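Local coordinates for CBS domain protein (PDB 3LHH), which binds adenosine monophosphate through paired CBS domains, this being the CBS part of a longer membrane protein whose family is tentatively assigned flavin adenine dinucleotide binding, at residues K95-E100 and E105-V110; M126-H131 and Q138-V143; V49-I54 and N83-M88; V80-N83 and M88-I91. All blocks are in the same frame, centred on the assembly; numbering follows the deposited sequence. Where two conformers were deposited one is given.

Contact 1 of 4, residues K95-E100 and E105-V110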
loop_
_atom_site.group_PDB
_atom_site.type_symbol
_atom_site.label_atom_id
_atom_site.label_comp_id
_atom_site.label_asym_id
_atom_site.label_seq_id
_atom_site.Cartn_x
_atom_site.Cartn_y
_atom_site.Cartn_z
ATOM N N LYS A 95 8.413 -9.064 4.278
ATOM C CA LYS A 95 9.147 -9.914 5.200
ATOM C C LYS A 95 8.395 -11.207 5.414
ATOM O O LYS A 95 8.987 -12.276 5.478
ATOM C CB LYS A 95 9.346 -9.199 6.537
ATOM C CG LYS A 95 9.956 -10.075 7.617
ATOM C CD LYS A 95 10.136 -9.311 8.918
ATOM C CE LYS A 95 10.557 -10.254 10.037
ATOM N NZ LYS A 95 10.879 -9.521 11.296
ATOM N N GLN A 96 7.076 -11.115 5.509
ATOM C CA GLN A 96 6.281 -12.296 5.774
ATOM C C GLN A 96 6.283 -13.218 4.568
ATOM O O GLN A 96 6.456 -14.429 4.700
ATOM C CB GLN A 96 4.855 -11.920 6.152
ATOM C CG GLN A 96 4.017 -13.122 6.544
ATOM C CD GLN A 96 2.566 -12.774 6.865
ATOM O OE1 GLN A 96 2.116 -11.642 6.658
ATOM N NE2 GLN A 96 1.824 -13.758 7.368
ATOM N N LEU A 97 6.109 -12.633 3.389
ATOM C CA LEU A 97 6.004 -13.403 2.164
ATOM C C LEU A 97 7.311 -14.163 1.986
ATOM O O LEU A 97 7.334 -15.373 1.752
ATOM C CB LEU A 97 5.816 -12.447 0.996
ATOM C CG LEU A 97 4.965 -12.892 -0.187
ATOM C CD1 LEU A 97 5.455 -12.186 -1.409
ATOM C CD2 LEU A 97 4.998 -14.392 -0.375
ATOM N N LEU A 98 8.410 -13.427 2.103
ATOM C CA LEU A 98 9.719 -14.005 1.907
ATOM C C LEU A 98 10.046 -14.970 3.026
ATOM O O LEU A 98 10.583 -16.046 2.779
ATOM C CB LEU A 98 10.763 -12.912 1.893
ATOM C CG LEU A 98 10.525 -11.902 0.790
ATOM C CD1 LEU A 98 11.477 -10.751 1.000
ATOM C CD2 LEU A 98 10.719 -12.565 -0.578
ATOM N N SER A 99 9.729 -14.579 4.259
ATOM C CA SER A 99 9.939 -15.464 5.400
ATOM C C SER A 99 9.304 -16.799 5.100
ATOM O O SER A 99 9.974 -17.827 5.142
ATOM C CB SER A 99 9.328 -14.896 6.686
ATOM O OG SER A 99 10.090 -13.813 7.182
ATOM N N GLU A 100 8.009 -16.772 4.796
ATOM C CA GLU A 100 7.236 -17.988 4.581
ATOM C C GLU A 100 7.536 -18.669 3.257
ATOM O O GLU A 100 7.021 -19.749 2.982
ATOM C CB GLU A 100 5.753 -17.675 4.625
ATOM C CG GLU A 100 5.232 -17.324 5.995
ATOM C CD GLU A 100 3.724 -17.342 6.032
ATOM O OE1 GLU A 100 3.144 -16.975 7.077
ATOM O OE2 GLU A 100 3.120 -17.727 5.008
ATOM N N GLU A 105 7.084 -23.503 3.343
ATOM C CA GLU A 105 5.739 -23.963 3.670
ATOM C C GLU A 105 4.784 -23.753 2.501
ATOM O O GLU A 105 5.024 -22.906 1.638
ATOM C CB GLU A 105 5.213 -23.256 4.921
ATOM C CG GLU A 105 5.410 -21.751 4.916
ATOM C CD GLU A 105 5.003 -21.114 6.231
ATOM O OE1 GLU A 105 5.890 -20.598 6.946
ATOM O OE2 GLU A 105 3.795 -21.140 6.553
ATOM N N ARG A 106 3.710 -24.538 2.477
ATOM C CA ARG A 106 2.697 -24.417 1.439
ATOM C C ARG A 106 2.075 -23.034 1.531
ATOM O O ARG A 106 1.408 -22.702 2.512
ATOM C CB ARG A 106 1.629 -25.500 1.593
ATOM C CG ARG A 106 0.658 -25.575 0.427
ATOM C CD ARG A 106 -0.765 -25.572 0.929
ATOM N NE ARG A 106 -1.718 -25.306 -0.140
ATOM C CZ ARG A 106 -2.973 -24.921 0.070
ATOM N NH1 ARG A 106 -3.411 -24.754 1.310
ATOM N NH2 ARG A 106 -3.786 -24.699 -0.954
ATOM N N LEU A 107 2.297 -22.231 0.496
ATOM C CA LEU A 107 2.026 -20.805 0.567
ATOM C C LEU A 107 1.052 -20.364 -0.513
ATOM O O LEU A 107 1.294 -20.576 -1.703
ATOM C CB LEU A 107 3.341 -20.033 0.419
ATOM C CG LEU A 107 3.301 -18.510 0.508
ATOM C CD1 LEU A 107 2.676 -18.107 1.820
ATOM C CD2 LEU A 107 4.709 -17.932 0.379
ATOM N N GLU A 108 -0.050 -19.749 -0.098
ATOM C CA GLU A 108 -0.965 -19.129 -1.046
ATOM C C GLU A 108 -1.008 -17.637 -0.735
ATOM O O GLU A 108 -1.300 -17.238 0.389
ATOM C CB GLU A 108 -2.374 -19.745 -0.966
ATOM C CG GLU A 108 -2.427 -21.286 -0.946
ATOM C CD GLU A 108 -2.183 -21.939 -2.309
ATOM O OE1 GLU A 108 -2.655 -21.403 -3.331
ATOM O OE2 GLU A 108 -1.523 -23.002 -2.354
ATOM N N LEU A 109 -0.718 -16.820 -1.739
ATOM C CA LEU A 109 -0.592 -15.381 -1.559
ATOM C C LEU A 109 -1.787 -14.753 -0.847
ATOM O O LEU A 109 -1.632 -13.867 0.003
ATOM C CB LEU A 109 -0.401 -14.707 -2.913
ATOM C CG LEU A 109 0.078 -13.263 -2.813
ATOM C CD1 LEU A 109 1.201 -13.180 -1.820
ATOM C CD2 LEU A 109 0.519 -12.738 -4.177
ATOM N N VAL A 110 -2.983 -15.212 -1.194
ATOM C CA VAL A 110 -4.202 -14.593 -0.687
ATOM C C VAL A 110 -4.290 -14.727 0.833
ATOM O O VAL A 110 -5.015 -13.988 1.492
ATOM C CB VAL A 110 -5.465 -15.186 -1.363
ATOM C CG1 VAL A 110 -5.595 -16.671 -1.048
ATOM C CG2 VAL A 110 -6.708 -14.432 -0.933
#

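Contact 2 of 4, residues M126-H131 and Q138-V143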
loop_
_atom_site.group_PDB
_atom_site.type_symbol
_atom_site.label_atom_id
_atom_site.label_comp_id
_atom_site.label_asym_id
_atom_site.label_seq_id
_atom_site.Cartn_x
_atom_site.Cartn_y
_atom_site.Cartn_z
HETATM N N MSE A 126 -4.607 17.393 8.495
HETATM C CA MSE A 126 -4.849 17.007 9.882
HETATM C C MSE A 126 -5.705 15.753 9.906
HETATM O O MSE A 126 -5.382 14.775 10.576
HETATM C CB MSE A 126 -5.555 18.130 10.664
HETATM C CG MSE A 126 -4.704 18.825 11.714
HETATM SE SE MSE A 126 -3.993 17.692 13.162
HETATM C CE MSE A 126 -5.584 17.539 14.291
ATOM N N GLU A 127 -6.805 15.795 9.165
ATOM C CA GLU A 127 -7.731 14.671 9.084
ATOM C C GLU A 127 -7.018 13.391 8.655
ATOM O O GLU A 127 -7.283 12.313 9.175
ATOM C CB GLU A 127 -8.869 15.005 8.119
ATOM C CG GLU A 127 -9.670 16.227 8.542
ATOM C CD GLU A 127 -10.647 16.691 7.479
ATOM O OE1 GLU A 127 -11.822 16.945 7.818
ATOM O OE2 GLU A 127 -10.240 16.799 6.304
ATOM N N LEU A 128 -6.100 13.510 7.711
ATOM C CA LEU A 128 -5.336 12.347 7.262
ATOM C C LEU A 128 -4.416 11.848 8.392
ATOM O O LEU A 128 -4.377 10.653 8.705
ATOM C CB LEU A 128 -4.501 12.708 6.038
ATOM C CG LEU A 128 -3.747 11.551 5.392
ATOM C CD1 LEU A 128 -4.725 10.470 4.930
ATOM C CD2 LEU A 128 -2.931 12.058 4.235
ATOM N N LEU A 129 -3.679 12.779 8.992
ATOM C CA LEU A 129 -2.842 12.490 10.151
ATOM C C LEU A 129 -3.600 11.732 11.245
ATOM O O LEU A 129 -3.131 10.707 11.752
ATOM C CB LEU A 129 -2.326 13.792 10.739
ATOM C CG LEU A 129 -0.833 14.044 10.683
ATOM C CD1 LEU A 129 -0.400 14.140 9.241
ATOM C CD2 LEU A 129 -0.535 15.322 11.403
ATOM N N GLU A 130 -4.760 12.252 11.628
ATOM C CA GLU A 130 -5.571 11.599 12.648
ATOM C C GLU A 130 -6.050 10.218 12.227
ATOM O O GLU A 130 -6.127 9.316 13.064
ATOM C CB GLU A 130 -6.774 12.459 13.048
ATOM C CG GLU A 130 -6.531 13.201 14.347
ATOM C CD GLU A 130 -5.826 12.324 15.397
ATOM O OE1 GLU A 130 -6.344 11.220 15.723
ATOM O OE2 GLU A 130 -4.755 12.746 15.890
ATOM N N HIS A 131 -6.376 10.054 10.940
ATOM C CA HIS A 131 -6.750 8.736 10.424
ATOM C C HIS A 131 -5.592 7.742 10.635
ATOM O O HIS A 131 -5.814 6.612 11.073
ATOM C CB HIS A 131 -7.177 8.789 8.946
ATOM C CG HIS A 131 -7.533 7.447 8.375
ATOM N ND1 HIS A 131 -6.593 6.585 7.849
ATOM C CD2 HIS A 131 -8.720 6.802 8.288
ATOM C CE1 HIS A 131 -7.186 5.476 7.446
ATOM N NE2 HIS A 131 -8.477 5.580 7.707
ATOM N N GLN A 138 0.113 1.711 8.278
ATOM C CA GLN A 138 1.368 2.183 7.702
ATOM C C GLN A 138 1.107 2.795 6.328
ATOM O O GLN A 138 1.829 3.673 5.882
ATOM C CB GLN A 138 2.380 1.039 7.595
ATOM C CG GLN A 138 2.749 0.399 8.933
ATOM C CD GLN A 138 2.167 -0.995 9.108
ATOM O OE1 GLN A 138 1.017 -1.259 8.743
ATOM N NE2 GLN A 138 2.963 -1.898 9.672
HETATM N N MSE A 139 0.037 2.331 5.685
HETATM C CA MSE A 139 -0.302 2.688 4.313
HETATM C C MSE A 139 -1.820 2.873 4.149
HETATM O O MSE A 139 -2.595 2.059 4.637
HETATM C CB MSE A 139 0.197 1.548 3.422
HETATM C CG MSE A 139 -0.090 1.636 1.958
HETATM SE SE MSE A 139 0.884 0.185 1.031
HETATM C CE MSE A 139 2.716 0.815 1.262
ATOM N N VAL A 140 -2.243 3.951 3.493
ATOM C CA VAL A 140 -3.661 4.146 3.167
ATOM C C VAL A 140 -3.811 4.464 1.684
ATOM O O VAL A 140 -2.926 5.080 1.072
ATOM C CB VAL A 140 -4.324 5.285 3.980
ATOM C CG1 VAL A 140 -4.248 5.016 5.482
ATOM C CG2 VAL A 140 -3.690 6.620 3.632
ATOM N N PHE A 141 -4.925 4.030 1.104
ATOM C CA PHE A 141 -5.224 4.299 -0.295
ATOM C C PHE A 141 -6.147 5.505 -0.431
ATOM O O PHE A 141 -7.092 5.674 0.337
ATOM C CB PHE A 141 -5.851 3.073 -0.954
ATOM C CG PHE A 141 -4.954 1.864 -0.955
ATOM C CD1 PHE A 141 -3.699 1.909 -1.550
ATOM C CD2 PHE A 141 -5.365 0.677 -0.371
ATOM C CE1 PHE A 141 -2.871 0.794 -1.543
ATOM C CE2 PHE A 141 -4.542 -0.443 -0.375
ATOM C CZ PHE A 141 -3.297 -0.383 -0.952
ATOM N N VAL A 142 -5.869 6.331 -1.426
ATOM C CA VAL A 142 -6.629 7.539 -1.661
ATOM C C VAL A 142 -7.426 7.445 -2.963
ATOM O O VAL A 142 -6.876 7.085 -4.005
ATOM C CB VAL A 142 -5.687 8.743 -1.728
ATOM C CG1 VAL A 142 -6.483 10.027 -1.924
ATOM C CG2 VAL A 142 -4.839 8.816 -0.453
ATOM N N VAL A 143 -8.720 7.759 -2.896
ATOM C CA VAL A 143 -9.589 7.719 -4.075
ATOM C C VAL A 143 -10.142 9.106 -4.382
ATOM O O VAL A 143 -10.240 9.944 -3.485
ATOM C CB VAL A 143 -10.789 6.755 -3.883
ATOM C CG1 VAL A 143 -10.295 5.376 -3.470
ATOM C CG2 VAL A 143 -11.763 7.315 -2.838
#

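Contact 3 of 4, residues V49-I54 and N83-M88. With AMP (adenosine monophosphate), chain B.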
loop_
_atom_site.group_PDB
_atom_site.type_symbol
_atom_site.label_atom_id
_atom_site.label_comp_id
_atom_site.label_asym_id
_atom_site.label_seq_id
_atom_site.Cartn_x
_atom_site.Cartn_y
_atom_site.Cartn_z
ATOM N N VAL A 49 1.941 8.992 -3.061
ATOM C CA VAL A 49 2.565 8.190 -4.109
ATOM C C VAL A 49 1.507 7.975 -5.206
ATOM O O VAL A 49 0.529 7.273 -4.978
ATOM C CB VAL A 49 3.027 6.817 -3.589
ATOM C CG1 VAL A 49 3.505 5.935 -4.747
ATOM C CG2 VAL A 49 4.122 6.964 -2.516
ATOM N N PRO A 50 1.700 8.582 -6.392
ATOM C CA PRO A 50 0.725 8.505 -7.492
ATOM C C PRO A 50 0.479 7.059 -7.910
ATOM O O PRO A 50 1.403 6.249 -7.835
ATOM C CB PRO A 50 1.433 9.231 -8.647
ATOM C CG PRO A 50 2.623 9.934 -8.030
ATOM C CD PRO A 50 2.996 9.121 -6.843
ATOM N N ARG A 51 -0.726 6.743 -8.375
ATOM C CA ARG A 51 -1.031 5.376 -8.799
ATOM C C ARG A 51 -0.038 4.802 -9.819
ATOM O O ARG A 51 0.162 3.594 -9.870
ATOM C CB ARG A 51 -2.455 5.265 -9.337
ATOM C CG ARG A 51 -2.735 6.127 -10.542
ATOM C CD ARG A 51 -4.172 5.962 -11.018
ATOM N NE ARG A 51 -4.381 4.747 -11.819
ATOM C CZ ARG A 51 -5.414 3.929 -11.650
ATOM N NH1 ARG A 51 -6.334 4.183 -10.715
ATOM N NH2 ARG A 51 -5.541 2.867 -12.415
ATOM N N SER A 52 0.583 5.648 -10.632
ATOM C CA SER A 52 1.545 5.137 -11.613
ATOM C C SER A 52 2.868 4.697 -10.978
ATOM O O SER A 52 3.601 3.888 -11.554
ATOM C CB SER A 52 1.797 6.151 -12.731
ATOM O OG SER A 52 2.464 7.295 -12.246
ATOM N N ASP A 53 3.162 5.224 -9.792
ATOM C CA ASP A 53 4.388 4.873 -9.078
ATOM C C ASP A 53 4.184 3.724 -8.090
ATOM O O ASP A 53 5.142 3.293 -7.455
ATOM C CB ASP A 53 4.956 6.087 -8.320
ATOM C CG ASP A 53 5.470 7.191 -9.249
ATOM O OD1 ASP A 53 5.376 7.046 -10.486
ATOM O OD2 ASP A 53 5.979 8.212 -8.732
ATOM N N ILE A 54 2.947 3.244 -7.937
ATOM C CA ILE A 54 2.677 2.164 -6.989
ATOM C C ILE A 54 3.208 0.817 -7.452
ATOM O O ILE A 54 2.893 0.368 -8.547
ATOM C CB ILE A 54 1.171 1.985 -6.700
ATOM C CG1 ILE A 54 0.602 3.210 -5.977
ATOM C CG2 ILE A 54 0.953 0.737 -5.865
ATOM C CD1 ILE A 54 -0.867 3.070 -5.604
ATOM N N ASN A 83 -5.776 -8.350 -11.125
ATOM C CA ASN A 83 -5.683 -7.841 -12.493
ATOM C C ASN A 83 -5.128 -6.428 -12.566
ATOM O O ASN A 83 -4.193 -6.158 -13.310
ATOM C CB ASN A 83 -7.046 -7.909 -13.205
ATOM C CG ASN A 83 -7.662 -9.290 -13.151
ATOM O OD1 ASN A 83 -8.843 -9.447 -12.828
ATOM N ND2 ASN A 83 -6.860 -10.302 -13.443
ATOM N N ASN A 84 -5.704 -5.519 -11.792
ATOM C CA ASN A 84 -5.233 -4.146 -11.806
ATOM C C ASN A 84 -5.498 -3.465 -10.484
ATOM O O ASN A 84 -6.240 -3.960 -9.641
ATOM C CB ASN A 84 -5.860 -3.342 -12.960
ATOM C CG ASN A 84 -7.371 -3.192 -12.819
ATOM O OD1 ASN A 84 -7.856 -2.411 -11.999
ATOM N ND2 ASN A 84 -8.120 -3.940 -13.625
ATOM N N VAL A 85 -4.896 -2.300 -10.341
ATOM C CA VAL A 85 -4.858 -1.564 -9.099
ATOM C C VAL A 85 -6.238 -1.022 -8.689
ATOM O O VAL A 85 -6.458 -0.671 -7.533
ATOM C CB VAL A 85 -3.787 -0.461 -9.228
ATOM C CG1 VAL A 85 -4.414 0.890 -9.469
ATOM C CG2 VAL A 85 -2.873 -0.462 -8.031
ATOM N N ASP A 86 -7.180 -0.996 -9.629
ATOM C CA ASP A 86 -8.545 -0.561 -9.319
ATOM C C ASP A 86 -9.395 -1.686 -8.765
ATOM O O ASP A 86 -10.594 -1.528 -8.564
ATOM C CB ASP A 86 -9.213 0.084 -10.535
ATOM C CG ASP A 86 -8.646 1.450 -10.834
ATOM O OD1 ASP A 86 -8.976 2.395 -10.084
ATOM O OD2 ASP A 86 -7.847 1.573 -11.789
ATOM N N ASP A 87 -8.770 -2.830 -8.525
ATOM C CA ASP A 87 -9.426 -3.903 -7.792
ATOM C C ASP A 87 -8.485 -4.317 -6.664
ATOM O O ASP A 87 -7.978 -5.434 -6.639
ATOM C CB ASP A 87 -9.768 -5.076 -8.720
ATOM C CG ASP A 87 -10.649 -6.129 -8.051
ATOM O OD1 ASP A 87 -11.150 -5.892 -6.927
ATOM O OD2 ASP A 87 -10.840 -7.205 -8.658
HETATM N N MSE A 88 -8.258 -3.392 -5.734
HETATM C CA MSE A 88 -7.346 -3.606 -4.616
HETATM C C MSE A 88 -7.964 -4.539 -3.591
HETATM O O MSE A 88 -9.094 -4.338 -3.161
HETATM C CB MSE A 88 -7.024 -2.282 -3.932
HETATM C CG MSE A 88 -5.751 -2.324 -3.131
HETATM SE SE MSE A 88 -4.325 -2.377 -4.410
HETATM C CE MSE A 88 -4.384 -0.517 -4.926
HETATM P P AMP B . 9.845 1.559 2.295
HETATM O O1P AMP B . 10.484 1.456 0.927
HETATM O O2P AMP B . 8.918 0.415 2.602
HETATM O O3P AMP B . 10.776 1.934 3.423
HETATM O "O5'" AMP B . 8.977 2.895 2.113
HETATM C "C5'" AMP B . 9.637 4.146 1.900
HETATM C "C4'" AMP B . 8.815 5.034 0.963
HETATM O "O4'" AMP B . 8.669 4.438 -0.336
HETATM C "C3'" AMP B . 7.383 5.237 1.446
HETATM O "O3'" AMP B . 7.264 6.281 2.430
HETATM C "C2'" AMP B . 6.663 5.560 0.155
HETATM O "O2'" AMP B . 7.049 6.890 -0.198
HETATM C "C1'" AMP B . 7.339 4.645 -0.848
HETATM N N9 AMP B . 6.692 3.304 -0.958
HETATM C C8 AMP B . 6.602 2.380 0.020
HETATM N N7 AMP B . 5.985 1.252 -0.401
HETATM C C5 AMP B . 5.656 1.453 -1.691
HETATM C C6 AMP B . 4.996 0.652 -2.743
HETATM N N6 AMP B . 4.535 -0.604 -2.498
HETATM N N1 AMP B . 4.878 1.215 -3.960
HETATM C C2 AMP B . 5.339 2.461 -4.219
HETATM N N3 AMP B . 5.947 3.243 -3.305
HETATM C C4 AMP B . 6.127 2.796 -2.047
#

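Contact 4 of 4, residues V80-N83 and M88-I91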
loop_
_atom_site.group_PDB
_atom_site.type_symbol
_atom_site.label_atom_id
_atom_site.label_comp_id
_atom_site.label_asym_id
_atom_site.label_seq_id
_atom_site.Cartn_x
_atom_site.Cartn_y
_atom_site.Cartn_z
ATOM N N VAL A 80 -1.974 -5.234 -2.826
ATOM C CA VAL A 80 -2.285 -6.444 -3.570
ATOM C C VAL A 80 -3.632 -6.285 -4.230
ATOM O O VAL A 80 -4.629 -5.956 -3.577
ATOM C CB VAL A 80 -2.414 -7.664 -2.648
ATOM C CG1 VAL A 80 -2.798 -8.889 -3.463
ATOM C CG2 VAL A 80 -1.126 -7.893 -1.892
ATOM N N CYS A 81 -3.680 -6.555 -5.520
ATOM C CA CYS A 81 -4.914 -6.376 -6.232
ATOM C C CYS A 81 -5.215 -7.599 -7.091
ATOM O O CYS A 81 -4.526 -8.627 -7.002
ATOM C CB CYS A 81 -4.813 -5.122 -7.092
ATOM S SG CYS A 81 -3.665 -5.344 -8.445
ATOM N N ARG A 82 -6.271 -7.487 -7.890
ATOM C CA ARG A 82 -6.589 -8.509 -8.876
ATOM C C ARG A 82 -6.631 -7.863 -10.236
ATOM O O ARG A 82 -7.399 -6.935 -10.465
ATOM C CB ARG A 82 -7.920 -9.182 -8.571
ATOM C CG ARG A 82 -7.862 -10.136 -7.405
ATOM C CD ARG A 82 -9.044 -11.077 -7.422
ATOM N NE ARG A 82 -9.303 -11.636 -6.100
ATOM C CZ ARG A 82 -8.842 -12.806 -5.677
ATOM N NH1 ARG A 82 -8.093 -13.559 -6.474
ATOM N NH2 ARG A 82 -9.139 -13.221 -4.452
ATOM N N ASN A 83 -5.776 -8.350 -11.125
ATOM C CA ASN A 83 -5.683 -7.841 -12.493
ATOM C C ASN A 83 -5.128 -6.428 -12.566
ATOM O O ASN A 83 -4.193 -6.158 -13.310
ATOM C CB ASN A 83 -7.046 -7.909 -13.205
ATOM C CG ASN A 83 -7.662 -9.290 -13.151
ATOM O OD1 ASN A 83 -8.843 -9.447 -12.828
ATOM N ND2 ASN A 83 -6.860 -10.302 -13.443
HETATM N N MSE A 88 -8.258 -3.392 -5.734
HETATM C CA MSE A 88 -7.346 -3.606 -4.616
HETATM C C MSE A 88 -7.964 -4.539 -3.591
HETATM O O MSE A 88 -9.094 -4.338 -3.161
HETATM C CB MSE A 88 -7.024 -2.282 -3.932
HETATM C CG MSE A 88 -5.751 -2.324 -3.131
HETATM SE SE MSE A 88 -4.325 -2.377 -4.410
HETATM C CE MSE A 88 -4.384 -0.517 -4.926
ATOM N N VAL A 89 -7.221 -5.551 -3.180
ATOM C CA VAL A 89 -7.752 -6.481 -2.196
ATOM C C VAL A 89 -7.163 -6.247 -0.797
ATOM O O VAL A 89 -7.779 -6.612 0.200
ATOM C CB VAL A 89 -7.551 -7.940 -2.643
ATOM C CG1 VAL A 89 -7.849 -8.889 -1.510
ATOM C CG2 VAL A 89 -8.461 -8.247 -3.823
ATOM N N GLY A 90 -5.980 -5.627 -0.736
ATOM C CA GLY A 90 -5.298 -5.367 0.523
ATOM C C GLY A 90 -3.792 -5.171 0.360
ATOM O O GLY A 90 -3.319 -4.648 -0.638
ATOM N N ILE A 91 -3.036 -5.626 1.345
ATOM C CA ILE A 91 -1.630 -5.276 1.453
ATOM C C ILE A 91 -0.865 -6.468 2.001
ATOM O O ILE A 91 -1.412 -7.269 2.755
ATOM C CB ILE A 91 -1.451 -4.080 2.407
ATOM C CG1 ILE A 91 -1.959 -2.793 1.765
ATOM C CG2 ILE A 91 -0.006 -3.901 2.810
ATOM C CD1 ILE A 91 -2.182 -1.695 2.792
#

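Contact 1 of 4, residues K95-E100 and E105-V110
Leu97 and Glu100 of helix 94-102 meet Glu105, Leu107 and Leu109 in a partly buried side-chain contact, where the chain leaving the helix doubles back past it on the way to strand 117-120. No hydrogen bond crosses; the evidence is apolar touching at one end and two stacked carboxylates at the other. In the apolar part, Leu97 and Leu107 cross at about a right angle and touch through their CD2 methyls, 3.6 Å apart. Leu109 offers its CD1 to the branch point of Leu97, with 4.1 Å between CD1 and CG. Leu107 already points at the helix; with CG anti to the backbone N (chi1 -178°) and chi2 near 56°, CD2 goes to Leu97 and CD1 to Glu100. Leu97 also touches Leu67 and Val70, so the returning chain helps cover the place where the two helices of the first CBS domain's beta-alpha-beta-beta-alpha fold, 63-71 and 94-102, pack together. Towards the end of the helix the Glu100 and Glu105 carboxylates lie nearly parallel, planes 11° apart, with OE2 of Glu100 3.8 Å from OE2 of Glu105. Such like charges would probably repel, and Glu105 is poorly ordered, which leaves its exact placement doubtful. Glu100 OE2 also presses on Leu107 CD1 at 3.2 Å, while OE1 takes a weak hydrogen bond from Gln96 NE2. Cutting Glu100 back to an alanine would probably open a gap beside Leu107 CD1 and leave Gln96 NE2 without this acceptor.

Contact 2 of 4, residues M126-H131 and Q138-V143
Val140 turns its two methyls to two helix residues one turn apart: CG1 meets the ring of His131, and CG2 meets the CD1 methyl of Leu128. The valine was modelled in two conformers, and this division belongs to one of them. The imidazole comes edge-on, with Val140 CG1 close to the ring plane rather than over a face. That methyl sits 3.6 Å from His131 CE1 and 3.7 Å from His131 ND1, so it is shared by the CE1-ND1 side of the ring. The CA atom of His131 is still 9.1 Å from the CA atom of Val140, and the side chain, with CG anti to the backbone N (chi1 178°), carries the ring across. Leu128 touches more lightly, CD1 to Val140 CG2 at 4.2 Å. Both helix side chains run past the valine in the opposite sense, so the groups overlap alongside one another. The helix thus packs on one face of the sheet within the beta-alpha-beta crossover formed by strand 117-120, helix 125-135 and strand 139-143. His131 also lies on Asn117 and Val119 of the first strand, which places its ring across both parallel strands. On the other face of strand 139-143, Met139 touches bound adenosine monophosphate. The join is held by shape and exclusion of water, with no hydrogen bond across it. His131 ND1 is buried by the contact with no partner in the model, a cost that would probably weigh against the charged, doubly protonated imidazole.

Contact 3 of 4, residues V49-I54 and N83-M88
Arg51 and Val85 mark the nearest approach of the two backbones, with their CA atoms 7.9 Å apart, and the second segment is folded into a type I beta turn from Asn84 to Asp87. Arg51 spans the gap, its chain bent at chi3 (-80°) so that the guanidinium turns its edge to Asp86. The main bond of this salt bridge runs from Arg51 NH2 to Asp86 OD2, 2.7 Å long with an N-H...O angle of 163°. OD2 lies in the guanidinium plane and is met on its syn side, although the donor stands 24° out of the carboxylate plane. Arg51 NH1 adds two weak bonds, to Asp86 OD2 at 3.2 Å and to Asp86 OD1 at 3.3 Å, making a lopsided, forked pairing. Val85 CG1 covers one face of the same guanidinium, 3.7 Å from NH2. The acid is presented by an Asx turn, in which Asn84 OD1 accepts the backbone N of Asp86 at 2.8 Å through an in-plane lone pair. A leucine in place of Arg51 would probably leave the Asp86 carboxylate without its cationic mate and Leu149 O without the N-H it receives from NH1. Residues 49-54 also border the nucleotide: Asp53 O comes within 3.3 Å of C2 of adenosine monophosphate, and Val49 touches base and ribose. The hairpin turn between strands 77-81 and 88-93 is thereby tied to strand 49-50, at the edge of the other sheet, while Val85 and Met88 rest on Leu149 of the adjoining strand 149-154.

Contact 4 of 4, residues V80-N83 and M88-I91
The carbonyl O of Val80 is gripped by two successive backbone N-H groups, from Val89 N at 2.7 Å and from Gly90 N at 3.2 Å, both in the plane of the carbonyl. Two residues of one strand facing one residue of the other is the definition of a classic beta bulge. A third bond returns across the strands from Val80 N to Gly90 O, 2.6 Å long, with the donor 37° above the acceptor's carbonyl plane. Val80 and Gly90 thus form an antiparallel hydrogen-bonded pair, and past the bulge Cys81 and Met88 form a non-hydrogen-bonded pair whose CA atoms are only 4.0 Å apart. The backbone of Gly90 (phi 157°, psi -145°) would drive a CB into the carbonyl O of Val89, so a residue without a side chain fits here. The selenomethionine at Met88 and Cys81 share one face of the sheet, where Cys81 CB lies 3.9 Å from Met88 SE. Bends at chi2 and chi3 fold the Met88 chain back over the strand pair, bringing SE to 3.7 Å from Val80 O. Beside the bulge, Val89 CG2 rests on Arg82 CG at 4.1 Å, with the two side chains crossing at a slant; the arginine was modelled in two conformers. These strands, 77-81 and 88-93, make the hairpin of the first CBS domain, and Arg77, earlier on the first of them, binds adenosine monophosphate. Backbone polar groups supply the bonding, then, and the side chains add mostly apolar cover, with Val80 O, which accepts two N-H groups, setting the one-residue shift between the strands.

How the contacts relate
Along the chain contacts 3 and 4 come first, then contact 1, then contact 2. Contacts 3 and 4 share Asn83 and Met88 at the turn of one hairpin, their centres about 9 Å apart; strand 88-93 runs on directly into helix 94-102 of contact 1. Contacts 1 and 2 lie on opposite sides of the chain's centre, about 27 Å between centres, and do not touch. The two CBS ranges meet where Phe141 of contact 2 packs on Met88, CE2 to CG 3.5 Å, and where Met139 reaches Ile91. Adenosine monophosphate is bound by residues from both ranges, so this interface and the nucleotide site together join the halves of the CBS pair.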